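Carboxysome shell vertex protein CcmL (Synechocystis sp., PDB 2QW7) probably forms the pentameric vertices of the carboxysome shell, where its insertion is modelled to curve an otherwise flat hexagonal layer of CcmK subunits. Local coordinates at residues A[7-12]-A[23-28]; A[27-32]-A[39-44]; A[45-50]-A[79-84]. One frame throughout, in Å; residues are numbered along the deposited sequence.

Contact 1 (A[7-12]-A[23-28]); sequences LGTVVS and KLLLVQ
L7 and G8 both face L26 in a classic beta bulge, where strand 2-11 runs antiparallel to strand 24-30. The two strands are neighbours in the curled sheet of this CcmL/EutN family subunit, which is grouped in the OB clan. The carbonyl oxygen of L26 accepts two backbone N-H groups at the bulge. L7 N lies 3.0 Å from L26 O, nearly in line with the C=O bond. G8 N adds a weak bond to the same oxygen at 3.5 Å. Pairing is then regular: G8 and L26 form a hydrogen-bonded pair, T9 and L25 a non-hydrogen-bonded one. L26 N donates back to G8 O. The next bond joins V10 N to L24 O at 2.8 Å.

The side chains pack in three groups. Both methyls of L7 touch Q28, with CD2 3.4 Å from Q28 CB. Q28 is extended, CG anti to the backbone N (chi1 -180°), and this brings its amide oxygen alongside L7 CD2. V10 CG1 meets L24 CD1 at 3.7 Å. On the face of T9 and L25, the leucine CD2 reaches across to G8 O at 3.2 Å. T9 CG2 sits beside that methyl and also touches K23. The lysine chain bends twice and crosses T9 at about a right angle, with CE 3.5 Å from T9 CG2. T9, V10 and V11 also pair with a strand of the second subunit, so the sheet continues across the interface. Near the end of the pairing a water bridges the strands: it donates to V10 O and accepts from L24 N, 3.0 Å from that nitrogen.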
ATOM      1  N   LEU A   7     -11.099  -6.477  18.343  1.00 26.58           N
ATOM      2  CA  LEU A   7     -10.345  -6.954  19.477  1.00 27.04           C
ATOM      3  C   LEU A   7     -10.441  -6.055  20.696  1.00 28.55           C
ATOM      4  O   LEU A   7     -10.577  -6.497  21.821  1.00 29.63           O
ATOM      5  CB  LEU A   7      -8.900  -7.084  19.075  1.00 30.84           C
ATOM      6  CG  LEU A   7      -8.491  -8.451  18.565  1.00 29.78           C
ATOM      7  CD1 LEU A   7      -9.538  -8.961  17.576  1.00 32.72           C
ATOM      8  CD2 LEU A   7      -7.124  -8.284  17.952  1.00 23.12           C
ATOM      9  N   GLY A   8     -10.365  -4.765  20.475  1.00 29.65           N
ATOM     10  CA  GLY A   8     -10.438  -3.835  21.587  1.00 29.41           C
ATOM     11  C   GLY A   8     -10.495  -2.372  21.186  1.00 29.94           C
ATOM     12  O   GLY A   8     -10.769  -2.038  20.026  1.00 27.96           O
ATOM     13  N   THR A   9     -10.235  -1.496  22.154  1.00 30.94           N
ATOM     14  CA  THR A   9     -10.217  -0.047  21.867  1.00 31.17           C
ATOM     15  C   THR A   9      -8.820   0.501  22.234  1.00 32.52           C
ATOM     16  O   THR A   9      -8.053  -0.109  23.042  1.00 31.51           O
ATOM     17  CB  THR A   9     -11.444   0.814  22.451  1.00 33.62           C
ATOM     18  OG1 THR A   9     -11.127   1.479  23.679  1.00 35.26           O
ATOM     19  CG2 THR A   9     -12.748   0.009  22.643  1.00 30.91           C
ATOM     20  N   VAL A  10      -8.477   1.598  21.550  1.00 30.62           N
ATOM     21  CA  VAL A  10      -7.182   2.275  21.727  1.00 28.50           C
ATOM     22  C   VAL A  10      -7.391   3.682  22.264  1.00 28.41           C
ATOM     23  O   VAL A  10      -8.076   4.512  21.647  1.00 32.67           O
ATOM     24  CB  VAL A  10      -6.320   2.229  20.393  1.00 32.16           C
ATOM     25  CG1 VAL A  10      -5.361   3.444  20.277  1.00 23.94           C
ATOM     26  CG2 VAL A  10      -5.510   0.825  20.280  1.00 21.94           C
ATOM     27  N   VAL A  11      -6.858   3.948  23.443  1.00 26.60           N
ATOM     28  CA  VAL A  11      -7.033   5.272  24.053  1.00 26.24           C
ATOM     29  C   VAL A  11      -5.718   6.034  23.918  1.00 29.57           C
ATOM     30  O   VAL A  11      -4.638   5.512  24.274  1.00 31.51           O
ATOM     31  CB  VAL A  11      -7.522   5.256  25.540  1.00 28.71           C
ATOM     32  CG1 VAL A  11      -7.308   6.613  26.241  1.00 26.41           C
ATOM     33  CG2 VAL A  11      -8.999   4.875  25.606  1.00 26.40           C
ATOM     34  N   SER A  12      -5.847   7.241  23.354  1.00 27.69           N
ATOM     35  CA  SER A  12      -4.741   8.145  23.166  1.00 27.67           C
ATOM     36  C   SER A  12      -5.250   9.509  23.564  1.00 29.61           C
ATOM     37  O   SER A  12      -6.275   9.992  23.032  1.00 29.44           O
ATOM     38  CB  SER A  12      -4.267   8.179  21.702  1.00 31.04           C
ATOM     39  OG  SER A  12      -3.291   9.194  21.422  1.00 27.15           O
ATOM     40  N   LYS A  23     -13.408   7.564  17.452  1.00 30.30           N
ATOM     41  CA  LYS A  23     -13.290   6.321  18.275  1.00 30.52           C
ATOM     42  C   LYS A  23     -12.303   5.377  17.591  1.00 27.76           C
ATOM     43  O   LYS A  23     -12.458   5.033  16.434  1.00 33.78           O
ATOM     44  CB  LYS A  23     -14.649   5.641  18.512  1.00 33.40           C
ATOM     45  CG  LYS A  23     -14.619   4.208  19.013  1.00 35.76           C
ATOM     46  CD  LYS A  23     -14.004   4.012  20.400  1.00 36.93           C
ATOM     47  CE  LYS A  23     -14.268   2.592  20.916  1.00 32.26           C
ATOM     48  NZ  LYS A  23     -15.726   2.225  21.081  1.00 31.15           N
ATOM     49  N   LEU A  24     -11.292   4.948  18.324  1.00 27.15           N
ATOM     50  CA  LEU A  24     -10.229   4.125  17.738  1.00 27.05           C
ATOM     51  C   LEU A  24     -10.319   2.694  18.144  1.00 24.56           C
ATOM     52  O   LEU A  24     -10.006   2.330  19.267  1.00 26.28           O
ATOM     53  CB  LEU A  24      -8.824   4.621  18.112  1.00 30.05           C
ATOM     54  CG  LEU A  24      -8.413   6.081  17.871  1.00 32.84           C
ATOM     55  CD1 LEU A  24      -7.005   6.251  18.500  1.00 30.26           C
ATOM     56  CD2 LEU A  24      -8.490   6.514  16.394  1.00 30.47           C
ATOM     57  N   LEU A  25     -10.623   1.861  17.177  1.00 26.04           N
ATOM     58  CA  LEU A  25     -10.778   0.457  17.410  1.00 26.80           C
ATOM     59  C   LEU A  25      -9.635  -0.332  16.829  1.00 24.32           C
ATOM     60  O   LEU A  25      -9.255   0.000  15.658  1.00 24.98           O
ATOM     61  CB  LEU A  25     -12.081   0.018  16.733  1.00 26.54           C
ATOM     62  CG  LEU A  25     -13.355   0.303  17.501  1.00 26.58           C
ATOM     63  CD1 LEU A  25     -14.477  -0.161  16.572  1.00 22.10           C
ATOM     64  CD2 LEU A  25     -13.326  -0.414  18.888  1.00 24.71           C
ATOM     65  N   LEU A  26      -9.162  -1.325  17.616  1.00 22.12           N
ATOM     66  CA  LEU A  26      -8.164  -2.257  17.185  1.00 22.11           C
ATOM     67  C   LEU A  26      -8.900  -3.402  16.529  1.00 25.37           C
ATOM     68  O   LEU A  26      -9.584  -4.180  17.160  1.00 28.68           O
ATOM     69  CB  LEU A  26      -7.373  -2.777  18.377  1.00 28.95           C
ATOM     70  CG  LEU A  26      -6.299  -3.894  18.374  1.00 25.05           C
ATOM     71  CD1 LEU A  26      -5.027  -3.540  17.597  1.00 12.84           C
ATOM     72  CD2 LEU A  26      -6.006  -4.017  19.852  1.00 25.03           C
ATOM     73  N   VAL A  27      -8.719  -3.555  15.230  1.00 28.41           N
ATOM     74  CA  VAL A  27      -9.359  -4.636  14.485  1.00 25.73           C
ATOM     75  C   VAL A  27      -8.369  -5.554  13.830  1.00 26.90           C
ATOM     76  O   VAL A  27      -7.666  -5.115  12.909  1.00 26.28           O
ATOM     77  CB  VAL A  27     -10.304  -4.092  13.375  1.00 25.32           C
ATOM     78  CG1 VAL A  27     -11.584  -3.735  14.032  1.00 25.55           C
ATOM     79  CG2 VAL A  27      -9.711  -2.891  12.490  1.00  9.48           C
ATOM     80  N   GLN A  28      -8.358  -6.825  14.258  1.00 24.91           N
ATOM     81  CA  GLN A  28      -7.483  -7.875  13.702  1.00 21.72           C
ATOM     82  C   GLN A  28      -8.028  -8.443  12.400  1.00 26.44           C
ATOM     83  O   GLN A  28      -9.215  -8.820  12.311  1.00 28.43           O
ATOM     84  CB  GLN A  28      -7.392  -9.028  14.670  1.00 26.19           C
ATOM     85  CG  GLN A  28      -6.481 -10.169  14.157  1.00 24.13           C
ATOM     86  CD  GLN A  28      -5.982 -10.982  15.275  1.00 22.81           C
ATOM     87  OE1 GLN A  28      -6.730 -11.417  16.157  1.00 26.05           O
ATOM     88  NE2 GLN A  28      -4.703 -11.264  15.231  1.00 37.28           N
TER
HETATM   89  O   HOH W   1     -10.544   4.574  21.203  1.00 31.99           O

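Contact 2 (A[27-32]-A[39-44]); sequences VQFLDT and RYEVAG
The F29 ring and the R39 side chain run alongside each other, at the border between a tight interior and an exposed edge. The tight part begins at V27 and E41, a hydrogen-bonded antiparallel pair. V27 N is 2.9 Å from E41 O, and the bond is nearly straight. E41 N returns a bond to V27 O. Next to it, V27 CG2 touches A43 CB at 3.8 Å. F29 N then bonds R39 O, and the phenylalanine turns inward. Its CG is anti to the carbonyl carbon (chi1 -70°), which lays the ring along the neighbouring strand with the backbone of Y40 over one face. CD1 is 3.5 Å from R39 CB, and CZ approaches E41 CG obliquely at 3.8 Å.

The two strands, 24-30 and 39-45, form a beta hairpin within the curled sheet. Q28 and Y40 are a non-hydrogen-bonded pair in it, close at the backbone. The Y40 hydroxyl serves the interface, with hydrogen bonds to L30 O and L3 N of the second subunit.

R39 is the solvent side of the contact. Its chain bends back so that F29 CE1 lies over one face of the guanidinium, 3.4 Å from R39 NH1. The two planes stand 77° apart, so the ring offers its edge. R39 NH2 makes a salt bridge to E41 OE2 at 3.1 Å, meeting that oxygen from above the carboxylate plane. In the second subunit, OE2 has a salt bridge to R59 NH2 and OE1 a hydrogen bond to M1 N. With an alanine at F29, the Y40 backbone would probably border a gap and the R39 guanidinium would lose the ring at its face, keeping its bridge to E41. V57 and R59 of the same chain also pack on the F29 ring.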
ATOM      1  N   VAL A  27      -8.719  -3.555  15.230  1.00 28.41           N
ATOM      2  CA  VAL A  27      -9.359  -4.636  14.485  1.00 25.73           C
ATOM      3  C   VAL A  27      -8.369  -5.554  13.830  1.00 26.90           C
ATOM      4  O   VAL A  27      -7.666  -5.115  12.909  1.00 26.28           O
ATOM      5  CB  VAL A  27     -10.304  -4.092  13.375  1.00 25.32           C
ATOM      6  CG1 VAL A  27     -11.584  -3.735  14.032  1.00 25.55           C
ATOM      7  CG2 VAL A  27      -9.711  -2.891  12.490  1.00  9.48           C
ATOM      8  N   GLN A  28      -8.358  -6.825  14.258  1.00 24.91           N
ATOM      9  CA  GLN A  28      -7.483  -7.875  13.702  1.00 21.72           C
ATOM     10  C   GLN A  28      -8.028  -8.443  12.400  1.00 26.44           C
ATOM     11  O   GLN A  28      -9.215  -8.820  12.311  1.00 28.43           O
ATOM     12  CB  GLN A  28      -7.392  -9.028  14.670  1.00 26.19           C
ATOM     13  CG  GLN A  28      -6.481 -10.169  14.157  1.00 24.13           C
ATOM     14  CD  GLN A  28      -5.982 -10.982  15.275  1.00 22.81           C
ATOM     15  OE1 GLN A  28      -6.730 -11.417  16.157  1.00 26.05           O
ATOM     16  NE2 GLN A  28      -4.703 -11.264  15.231  1.00 37.28           N
ATOM     17  N   PHE A  29      -7.179  -8.539  11.379  1.00 27.70           N
ATOM     18  CA  PHE A  29      -7.654  -9.056  10.099  1.00 25.31           C
ATOM     19  C   PHE A  29      -7.896 -10.564  10.096  1.00 30.16           C
ATOM     20  O   PHE A  29      -7.266 -11.388  10.872  1.00 26.38           O
ATOM     21  CB  PHE A  29      -6.700  -8.719   8.977  1.00 31.23           C
ATOM     22  CG  PHE A  29      -6.663  -7.240   8.592  1.00 29.39           C
ATOM     23  CD1 PHE A  29      -5.507  -6.695   8.111  1.00 25.32           C
ATOM     24  CD2 PHE A  29      -7.791  -6.435   8.627  1.00 30.16           C
ATOM     25  CE1 PHE A  29      -5.484  -5.337   7.656  1.00 33.32           C
ATOM     26  CE2 PHE A  29      -7.724  -5.072   8.252  1.00 31.71           C
ATOM     27  CZ  PHE A  29      -6.575  -4.523   7.745  1.00 21.69           C
ATOM     28  N   LEU A  30      -8.876 -10.899   9.235  1.00 29.55           N
ATOM     29  CA  LEU A  30      -9.322 -12.283   9.039  1.00 27.38           C
ATOM     30  C   LEU A  30      -9.050 -12.773   7.611  1.00 29.34           C
ATOM     31  O   LEU A  30      -9.120 -12.052   6.658  1.00 25.29           O
ATOM     32  CB  LEU A  30     -10.813 -12.373   9.291  1.00 26.56           C
ATOM     33  CG  LEU A  30     -11.358 -12.597  10.693  1.00 23.84           C
ATOM     34  CD1 LEU A  30     -10.812 -11.626  11.656  1.00 27.34           C
ATOM     35  CD2 LEU A  30     -12.840 -12.524  10.608  1.00 15.90           C
ATOM     36  N   ASP A  31      -8.768 -14.050   7.440  1.00 32.04           N
ATOM     37  CA  ASP A  31      -8.564 -14.511   6.074  1.00 33.02           C
ATOM     38  C   ASP A  31      -9.902 -14.959   5.408  1.00 34.55           C
ATOM     39  O   ASP A  31     -10.984 -14.711   5.940  1.00 34.29           O
ATOM     40  CB  ASP A  31      -7.469 -15.601   6.060  1.00 26.60           C
ATOM     41  CG  ASP A  31      -7.906 -16.806   6.660  1.00 22.13           C
ATOM     42  OD1 ASP A  31      -9.153 -16.996   6.647  1.00 22.86           O
ATOM     43  OD2 ASP A  31      -7.014 -17.554   7.111  1.00 27.57           O
ATOM     44  N   THR A  32      -9.813 -15.621   4.248  1.00 36.13           N
ATOM     45  CA  THR A  32     -11.004 -16.098   3.514  1.00 35.52           C
ATOM     46  C   THR A  32     -11.668 -17.294   4.199  1.00 37.80           C
ATOM     47  O   THR A  32     -12.768 -17.666   3.823  1.00 38.43           O
ATOM     48  CB  THR A  32     -10.777 -16.577   2.055  1.00 35.33           C
ATOM     49  OG1 THR A  32      -9.854 -17.665   2.070  1.00 40.39           O
ATOM     50  CG2 THR A  32     -10.286 -15.464   1.148  1.00 35.33           C
ATOM     51  N   ARG A  39      -1.758  -9.405  10.517  1.00 35.90           N
ATOM     52  CA  ARG A  39      -2.091  -8.064  10.080  1.00 36.94           C
ATOM     53  C   ARG A  39      -3.301  -7.541  10.856  1.00 33.43           C
ATOM     54  O   ARG A  39      -4.235  -8.301  11.124  1.00 30.31           O
ATOM     55  CB  ARG A  39      -2.294  -8.017   8.561  1.00 39.44           C
ATOM     56  CG  ARG A  39      -1.001  -7.748   7.726  1.00 42.40           C
ATOM     57  CD  ARG A  39      -0.713  -6.194   7.697  1.00 47.71           C
ATOM     58  NE  ARG A  39      -1.671  -5.409   6.882  1.00 42.40           N
ATOM     59  CZ  ARG A  39      -2.033  -4.144   7.114  1.00 45.39           C
ATOM     60  NH1 ARG A  39      -2.919  -3.523   6.317  1.00 49.54           N
ATOM     61  NH2 ARG A  39      -1.568  -3.484   8.163  1.00 46.44           N
ATOM     62  N   TYR A  40      -3.231  -6.259  11.227  1.00 31.24           N
ATOM     63  CA  TYR A  40      -4.270  -5.551  11.969  1.00 30.76           C
ATOM     64  C   TYR A  40      -4.371  -4.063  11.527  1.00 26.57           C
ATOM     65  O   TYR A  40      -3.667  -3.572  10.648  1.00 24.44           O
ATOM     66  CB  TYR A  40      -3.981  -5.582  13.476  1.00 28.97           C
ATOM     67  CG  TYR A  40      -2.814  -4.707  13.910  1.00 31.32           C
ATOM     68  CD1 TYR A  40      -2.993  -3.350  14.241  1.00 29.15           C
ATOM     69  CD2 TYR A  40      -1.543  -5.243  14.066  1.00 31.63           C
ATOM     70  CE1 TYR A  40      -1.916  -2.524  14.600  1.00 24.74           C
ATOM     71  CE2 TYR A  40      -0.461  -4.436  14.440  1.00 31.86           C
ATOM     72  CZ  TYR A  40      -0.642  -3.067  14.683  1.00 32.15           C
ATOM     73  OH  TYR A  40       0.458  -2.285  15.047  1.00 28.10           O
ATOM     74  N   GLU A  41      -5.307  -3.351  12.118  1.00 28.23           N
ATOM     75  CA  GLU A  41      -5.283  -1.907  11.999  1.00 28.38           C
ATOM     76  C   GLU A  41      -5.883  -1.327  13.247  1.00 26.06           C
ATOM     77  O   GLU A  41      -6.777  -1.891  13.847  1.00 28.67           O
ATOM     78  CB  GLU A  41      -6.109  -1.322  10.840  1.00 30.23           C
ATOM     79  CG  GLU A  41      -5.489  -1.308   9.488  1.00 27.26           C
ATOM     80  CD  GLU A  41      -4.219  -0.490   9.333  1.00 30.74           C
ATOM     81  OE1 GLU A  41      -4.031   0.626   9.915  1.00 30.79           O
ATOM     82  OE2 GLU A  41      -3.424  -0.967   8.494  1.00 26.31           O
ATOM     83  N   VAL A  42      -5.369  -0.195  13.659  1.00 24.10           N
ATOM     84  CA  VAL A  42      -6.086   0.609  14.646  1.00 26.26           C
ATOM     85  C   VAL A  42      -6.920   1.526  13.713  1.00 24.38           C
ATOM     86  O   VAL A  42      -6.406   2.367  12.961  1.00 23.18           O
ATOM     87  CB  VAL A  42      -5.177   1.289  15.709  1.00 27.65           C
ATOM     88  CG1 VAL A  42      -6.016   2.181  16.604  1.00 24.61           C
ATOM     89  CG2 VAL A  42      -4.463   0.195  16.559  1.00 21.29           C
ATOM     90  N   ALA A  43      -8.214   1.259  13.689  1.00 24.61           N
ATOM     91  CA  ALA A  43      -9.121   1.954  12.769  1.00 25.43           C
ATOM     92  C   ALA A  43     -10.092   2.914  13.468  1.00 24.55           C
ATOM     93  O   ALA A  43     -10.514   2.739  14.586  1.00 24.41           O
ATOM     94  CB  ALA A  43      -9.935   0.855  11.912  1.00 18.47           C
ATOM     95  N   GLY A  44     -10.481   3.950  12.767  1.00 24.80           N
ATOM     96  CA  GLY A  44     -11.541   4.855  13.271  1.00 23.91           C
ATOM     97  C   GLY A  44     -12.885   4.186  12.948  1.00 28.86           C
ATOM     98  O   GLY A  44     -13.057   3.604  11.860  1.00 28.69           O
TER

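Contact 3 (A[45-50]-A[79-84]); sequences DVVGAG and VGIIDT
A V47 chi1 of 123°, away from any staggered position, turns both its methyls onto strand 76-86. I81 has CG1 anti to the carbonyl carbon (chi1 -49°), and its chain then runs on extended to CD1. The result is a close pair, V47 CG1 to I81 CG1 at 3.6 Å, with the side chains crossing at a slant. V47 CG1 also rests on G80 CA. Its other methyl, CG2, lies 3.7 Å from V79 O. V47 thus packs on the main chain of V79 and G80. Further along, I81 CD1 lies 3.9 Å from A49 CA and touches G48 O. A49 CB adds a contact to I81 CG1 at 4.1 Å.

This is a loop packed on a strand. Segment 45-50 starts at the last residue of strand 39-45, which runs parallel to strand 76-86 in the same sheet, and continues as the loop that leads toward strand 54-59. V79 and G80 form a classic beta bulge, both facing L56 of that strand. G80 and I81 also pair with a strand of the third subunit, which carries the sheet across that interface. I81 O accepts a hydrogen bond from S12 OG of the third subunit.

The loop is tied internally by D45. Its OD2 uses the syn lone pair to accept from A49 N at 2.8 Å. G48 N adds a weak bond to the same oxygen. The backbone of G48 has angles at which a side chain would collide with the preceding carbonyl oxygen.

No hydrogen bond joins the two segments. Loop and strand therefore meet by van der Waals packing, while the shape of the loop is held by polar bonds within it.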
ATOM      1  N   ASP A  45     -13.849   4.319  13.866  1.00 29.54           N
ATOM      2  CA  ASP A  45     -15.131   3.606  13.783  1.00 28.03           C
ATOM      3  C   ASP A  45     -16.258   4.598  13.613  1.00 27.91           C
ATOM      4  O   ASP A  45     -16.512   5.452  14.458  1.00 28.66           O
ATOM      5  CB  ASP A  45     -15.327   2.726  15.044  1.00 27.85           C
ATOM      6  CG  ASP A  45     -16.588   1.819  14.969  1.00 28.01           C
ATOM      7  OD1 ASP A  45     -16.832   1.175  13.944  1.00 32.14           O
ATOM      8  OD2 ASP A  45     -17.330   1.659  15.969  1.00 29.55           O
ATOM      9  N   VAL A  46     -16.941   4.448  12.495  1.00 29.99           N
ATOM     10  CA  VAL A  46     -18.001   5.385  12.061  1.00 29.16           C
ATOM     11  C   VAL A  46     -19.351   4.658  12.024  1.00 29.99           C
ATOM     12  O   VAL A  46     -20.388   5.261  11.675  1.00 28.18           O
ATOM     13  CB  VAL A  46     -17.613   5.844  10.673  1.00 25.97           C
ATOM     14  CG1 VAL A  46     -18.762   6.426   9.892  1.00 32.85           C
ATOM     15  CG2 VAL A  46     -16.427   6.792  10.789  1.00 25.29           C
ATOM     16  N   VAL A  47     -19.314   3.382  12.440  1.00 28.12           N
ATOM     17  CA  VAL A  47     -20.452   2.483  12.348  1.00 28.68           C
ATOM     18  C   VAL A  47     -20.977   1.934  13.724  1.00 32.45           C
ATOM     19  O   VAL A  47     -22.146   1.543  13.871  1.00 32.56           O
ATOM     20  CB  VAL A  47     -20.035   1.437  11.221  1.00 23.11           C
ATOM     21  CG1 VAL A  47     -20.029  -0.056  11.628  1.00 18.58           C
ATOM     22  CG2 VAL A  47     -20.777   1.704   9.960  1.00 18.24           C
ATOM     23  N   GLY A  48     -20.145   1.959  14.760  1.00 33.40           N
ATOM     24  CA  GLY A  48     -20.564   1.533  16.088  1.00 31.26           C
ATOM     25  C   GLY A  48     -20.358   0.039  16.353  1.00 30.11           C
ATOM     26  O   GLY A  48     -21.269  -0.663  16.797  1.00 29.66           O
ATOM     27  N   ALA A  49     -19.165  -0.450  16.053  1.00 28.87           N
ATOM     28  CA  ALA A  49     -18.866  -1.859  16.206  1.00 28.61           C
ATOM     29  C   ALA A  49     -18.419  -2.231  17.589  1.00 28.38           C
ATOM     30  O   ALA A  49     -17.802  -1.423  18.269  1.00 31.75           O
ATOM     31  CB  ALA A  49     -17.773  -2.296  15.201  1.00 29.46           C
ATOM     32  N   GLY A  50     -18.668  -3.479  17.973  1.00 27.57           N
ATOM     33  CA  GLY A  50     -18.296  -3.939  19.305  1.00 26.53           C
ATOM     34  C   GLY A  50     -17.466  -5.197  19.395  1.00 25.23           C
ATOM     35  O   GLY A  50     -17.382  -5.991  18.464  1.00 23.40           O
ATOM     36  N   VAL A  79     -16.068   0.552   8.216  1.00 28.02           N
ATOM     37  CA  VAL A  79     -17.107   1.104   7.304  1.00 26.15           C
ATOM     38  C   VAL A  79     -18.387   0.252   7.310  1.00 26.16           C
ATOM     39  O   VAL A  79     -19.374   0.638   6.698  1.00 21.80           O
ATOM     40  CB  VAL A  79     -16.525   1.270   5.898  1.00 25.03           C
ATOM     41  CG1 VAL A  79     -15.437   2.325   5.916  1.00 24.69           C
ATOM     42  CG2 VAL A  79     -15.889  -0.069   5.373  1.00 25.90           C
ATOM     43  N   GLY A  80     -18.341  -0.896   8.033  1.00 23.54           N
ATOM     44  CA  GLY A  80     -19.544  -1.704   8.229  1.00 23.00           C
ATOM     45  C   GLY A  80     -19.422  -2.961   9.053  1.00 24.38           C
ATOM     46  O   GLY A  80     -18.326  -3.513   9.226  1.00 22.87           O
ATOM     47  N   ILE A  81     -20.568  -3.417   9.566  1.00 25.89           N
ATOM     48  CA  ILE A  81     -20.593  -4.651  10.370  1.00 26.32           C
ATOM     49  C   ILE A  81     -21.160  -5.739   9.446  1.00 29.77           C
ATOM     50  O   ILE A  81     -22.153  -5.516   8.720  1.00 30.97           O
ATOM     51  CB  ILE A  81     -21.297  -4.635  11.806  1.00 26.79           C
ATOM     52  CG1 ILE A  81     -20.852  -3.450  12.676  1.00 23.44           C
ATOM     53  CG2 ILE A  81     -20.900  -5.930  12.582  1.00 21.93           C
ATOM     54  CD1 ILE A  81     -21.678  -3.336  13.966  1.00 21.61           C
ATOM     55  N   ILE A  82     -20.516  -6.915   9.529  1.00 29.11           N
ATOM     56  CA  ILE A  82     -20.841  -8.010   8.644  1.00 27.54           C
ATOM     57  C   ILE A  82     -21.935  -8.872   9.232  1.00 27.51           C
ATOM     58  O   ILE A  82     -21.839  -9.275  10.385  1.00 31.23           O
ATOM     59  CB  ILE A  82     -19.576  -8.834   8.263  1.00 24.80           C
ATOM     60  CG1 ILE A  82     -18.540  -7.905   7.663  1.00 21.57           C
ATOM     61  CG2 ILE A  82     -19.892  -9.931   7.189  1.00 15.38           C
ATOM     62  CD1 ILE A  82     -17.230  -8.490   7.635  1.00 26.67           C
ATOM     63  N   ASP A  83     -22.995  -9.127   8.466  1.00 28.33           N
ATOM     64  CA  ASP A  83     -24.101 -10.012   8.957  1.00 29.18           C
ATOM     65  C   ASP A  83     -23.742 -11.459   8.483  1.00 29.49           C
ATOM     66  O   ASP A  83     -23.592 -12.421   9.266  1.00 27.05           O
ATOM     67  CB  ASP A  83     -25.504  -9.551   8.531  1.00 22.41           C
ATOM     68  CG  ASP A  83     -25.708  -7.948   8.554  1.00 30.01           C
ATOM     69  OD1 ASP A  83     -24.831  -7.140   8.094  1.00 37.16           O
ATOM     70  OD2 ASP A  83     -26.767  -7.447   8.994  1.00 11.37           O
ATOM     71  N   THR A  84     -23.465 -11.576   7.188  1.00 30.20           N
ATOM     72  CA  THR A  84     -23.109 -12.865   6.593  1.00 28.79           C
ATOM     73  C   THR A  84     -22.059 -12.789   5.474  1.00 28.85           C
ATOM     74  O   THR A  84     -21.985 -11.803   4.680  1.00 25.24           O
ATOM     75  CB  THR A  84     -24.354 -13.584   6.003  1.00 34.96           C
ATOM     76  OG1 THR A  84     -25.147 -12.679   5.188  1.00 31.80           O
ATOM     77  CG2 THR A  84     -25.204 -14.184   7.130  1.00 36.75           C
TER

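The three contacts follow one another along the chain and belong to one curled sheet. Contacts 1 and 2 have centres about 10 Å apart and share strand 24-30, including V27 and Q28. That strand is flanked by strand 2-11 in contact 1 and by strand 39-45 in contact 2. Side chains of V10 and L26 also pack on V42, joining the two directly. The centre of contact 3 lies about 13 Å from those of the other two, where the chain leaves strand 39-45 and its loop packs on strand 76-86. Contacts 1 and 2 both touch the second subunit, and contacts 2 and 3 the third. The same sheet thus builds the subunit and helps join neighbours in the pentamer.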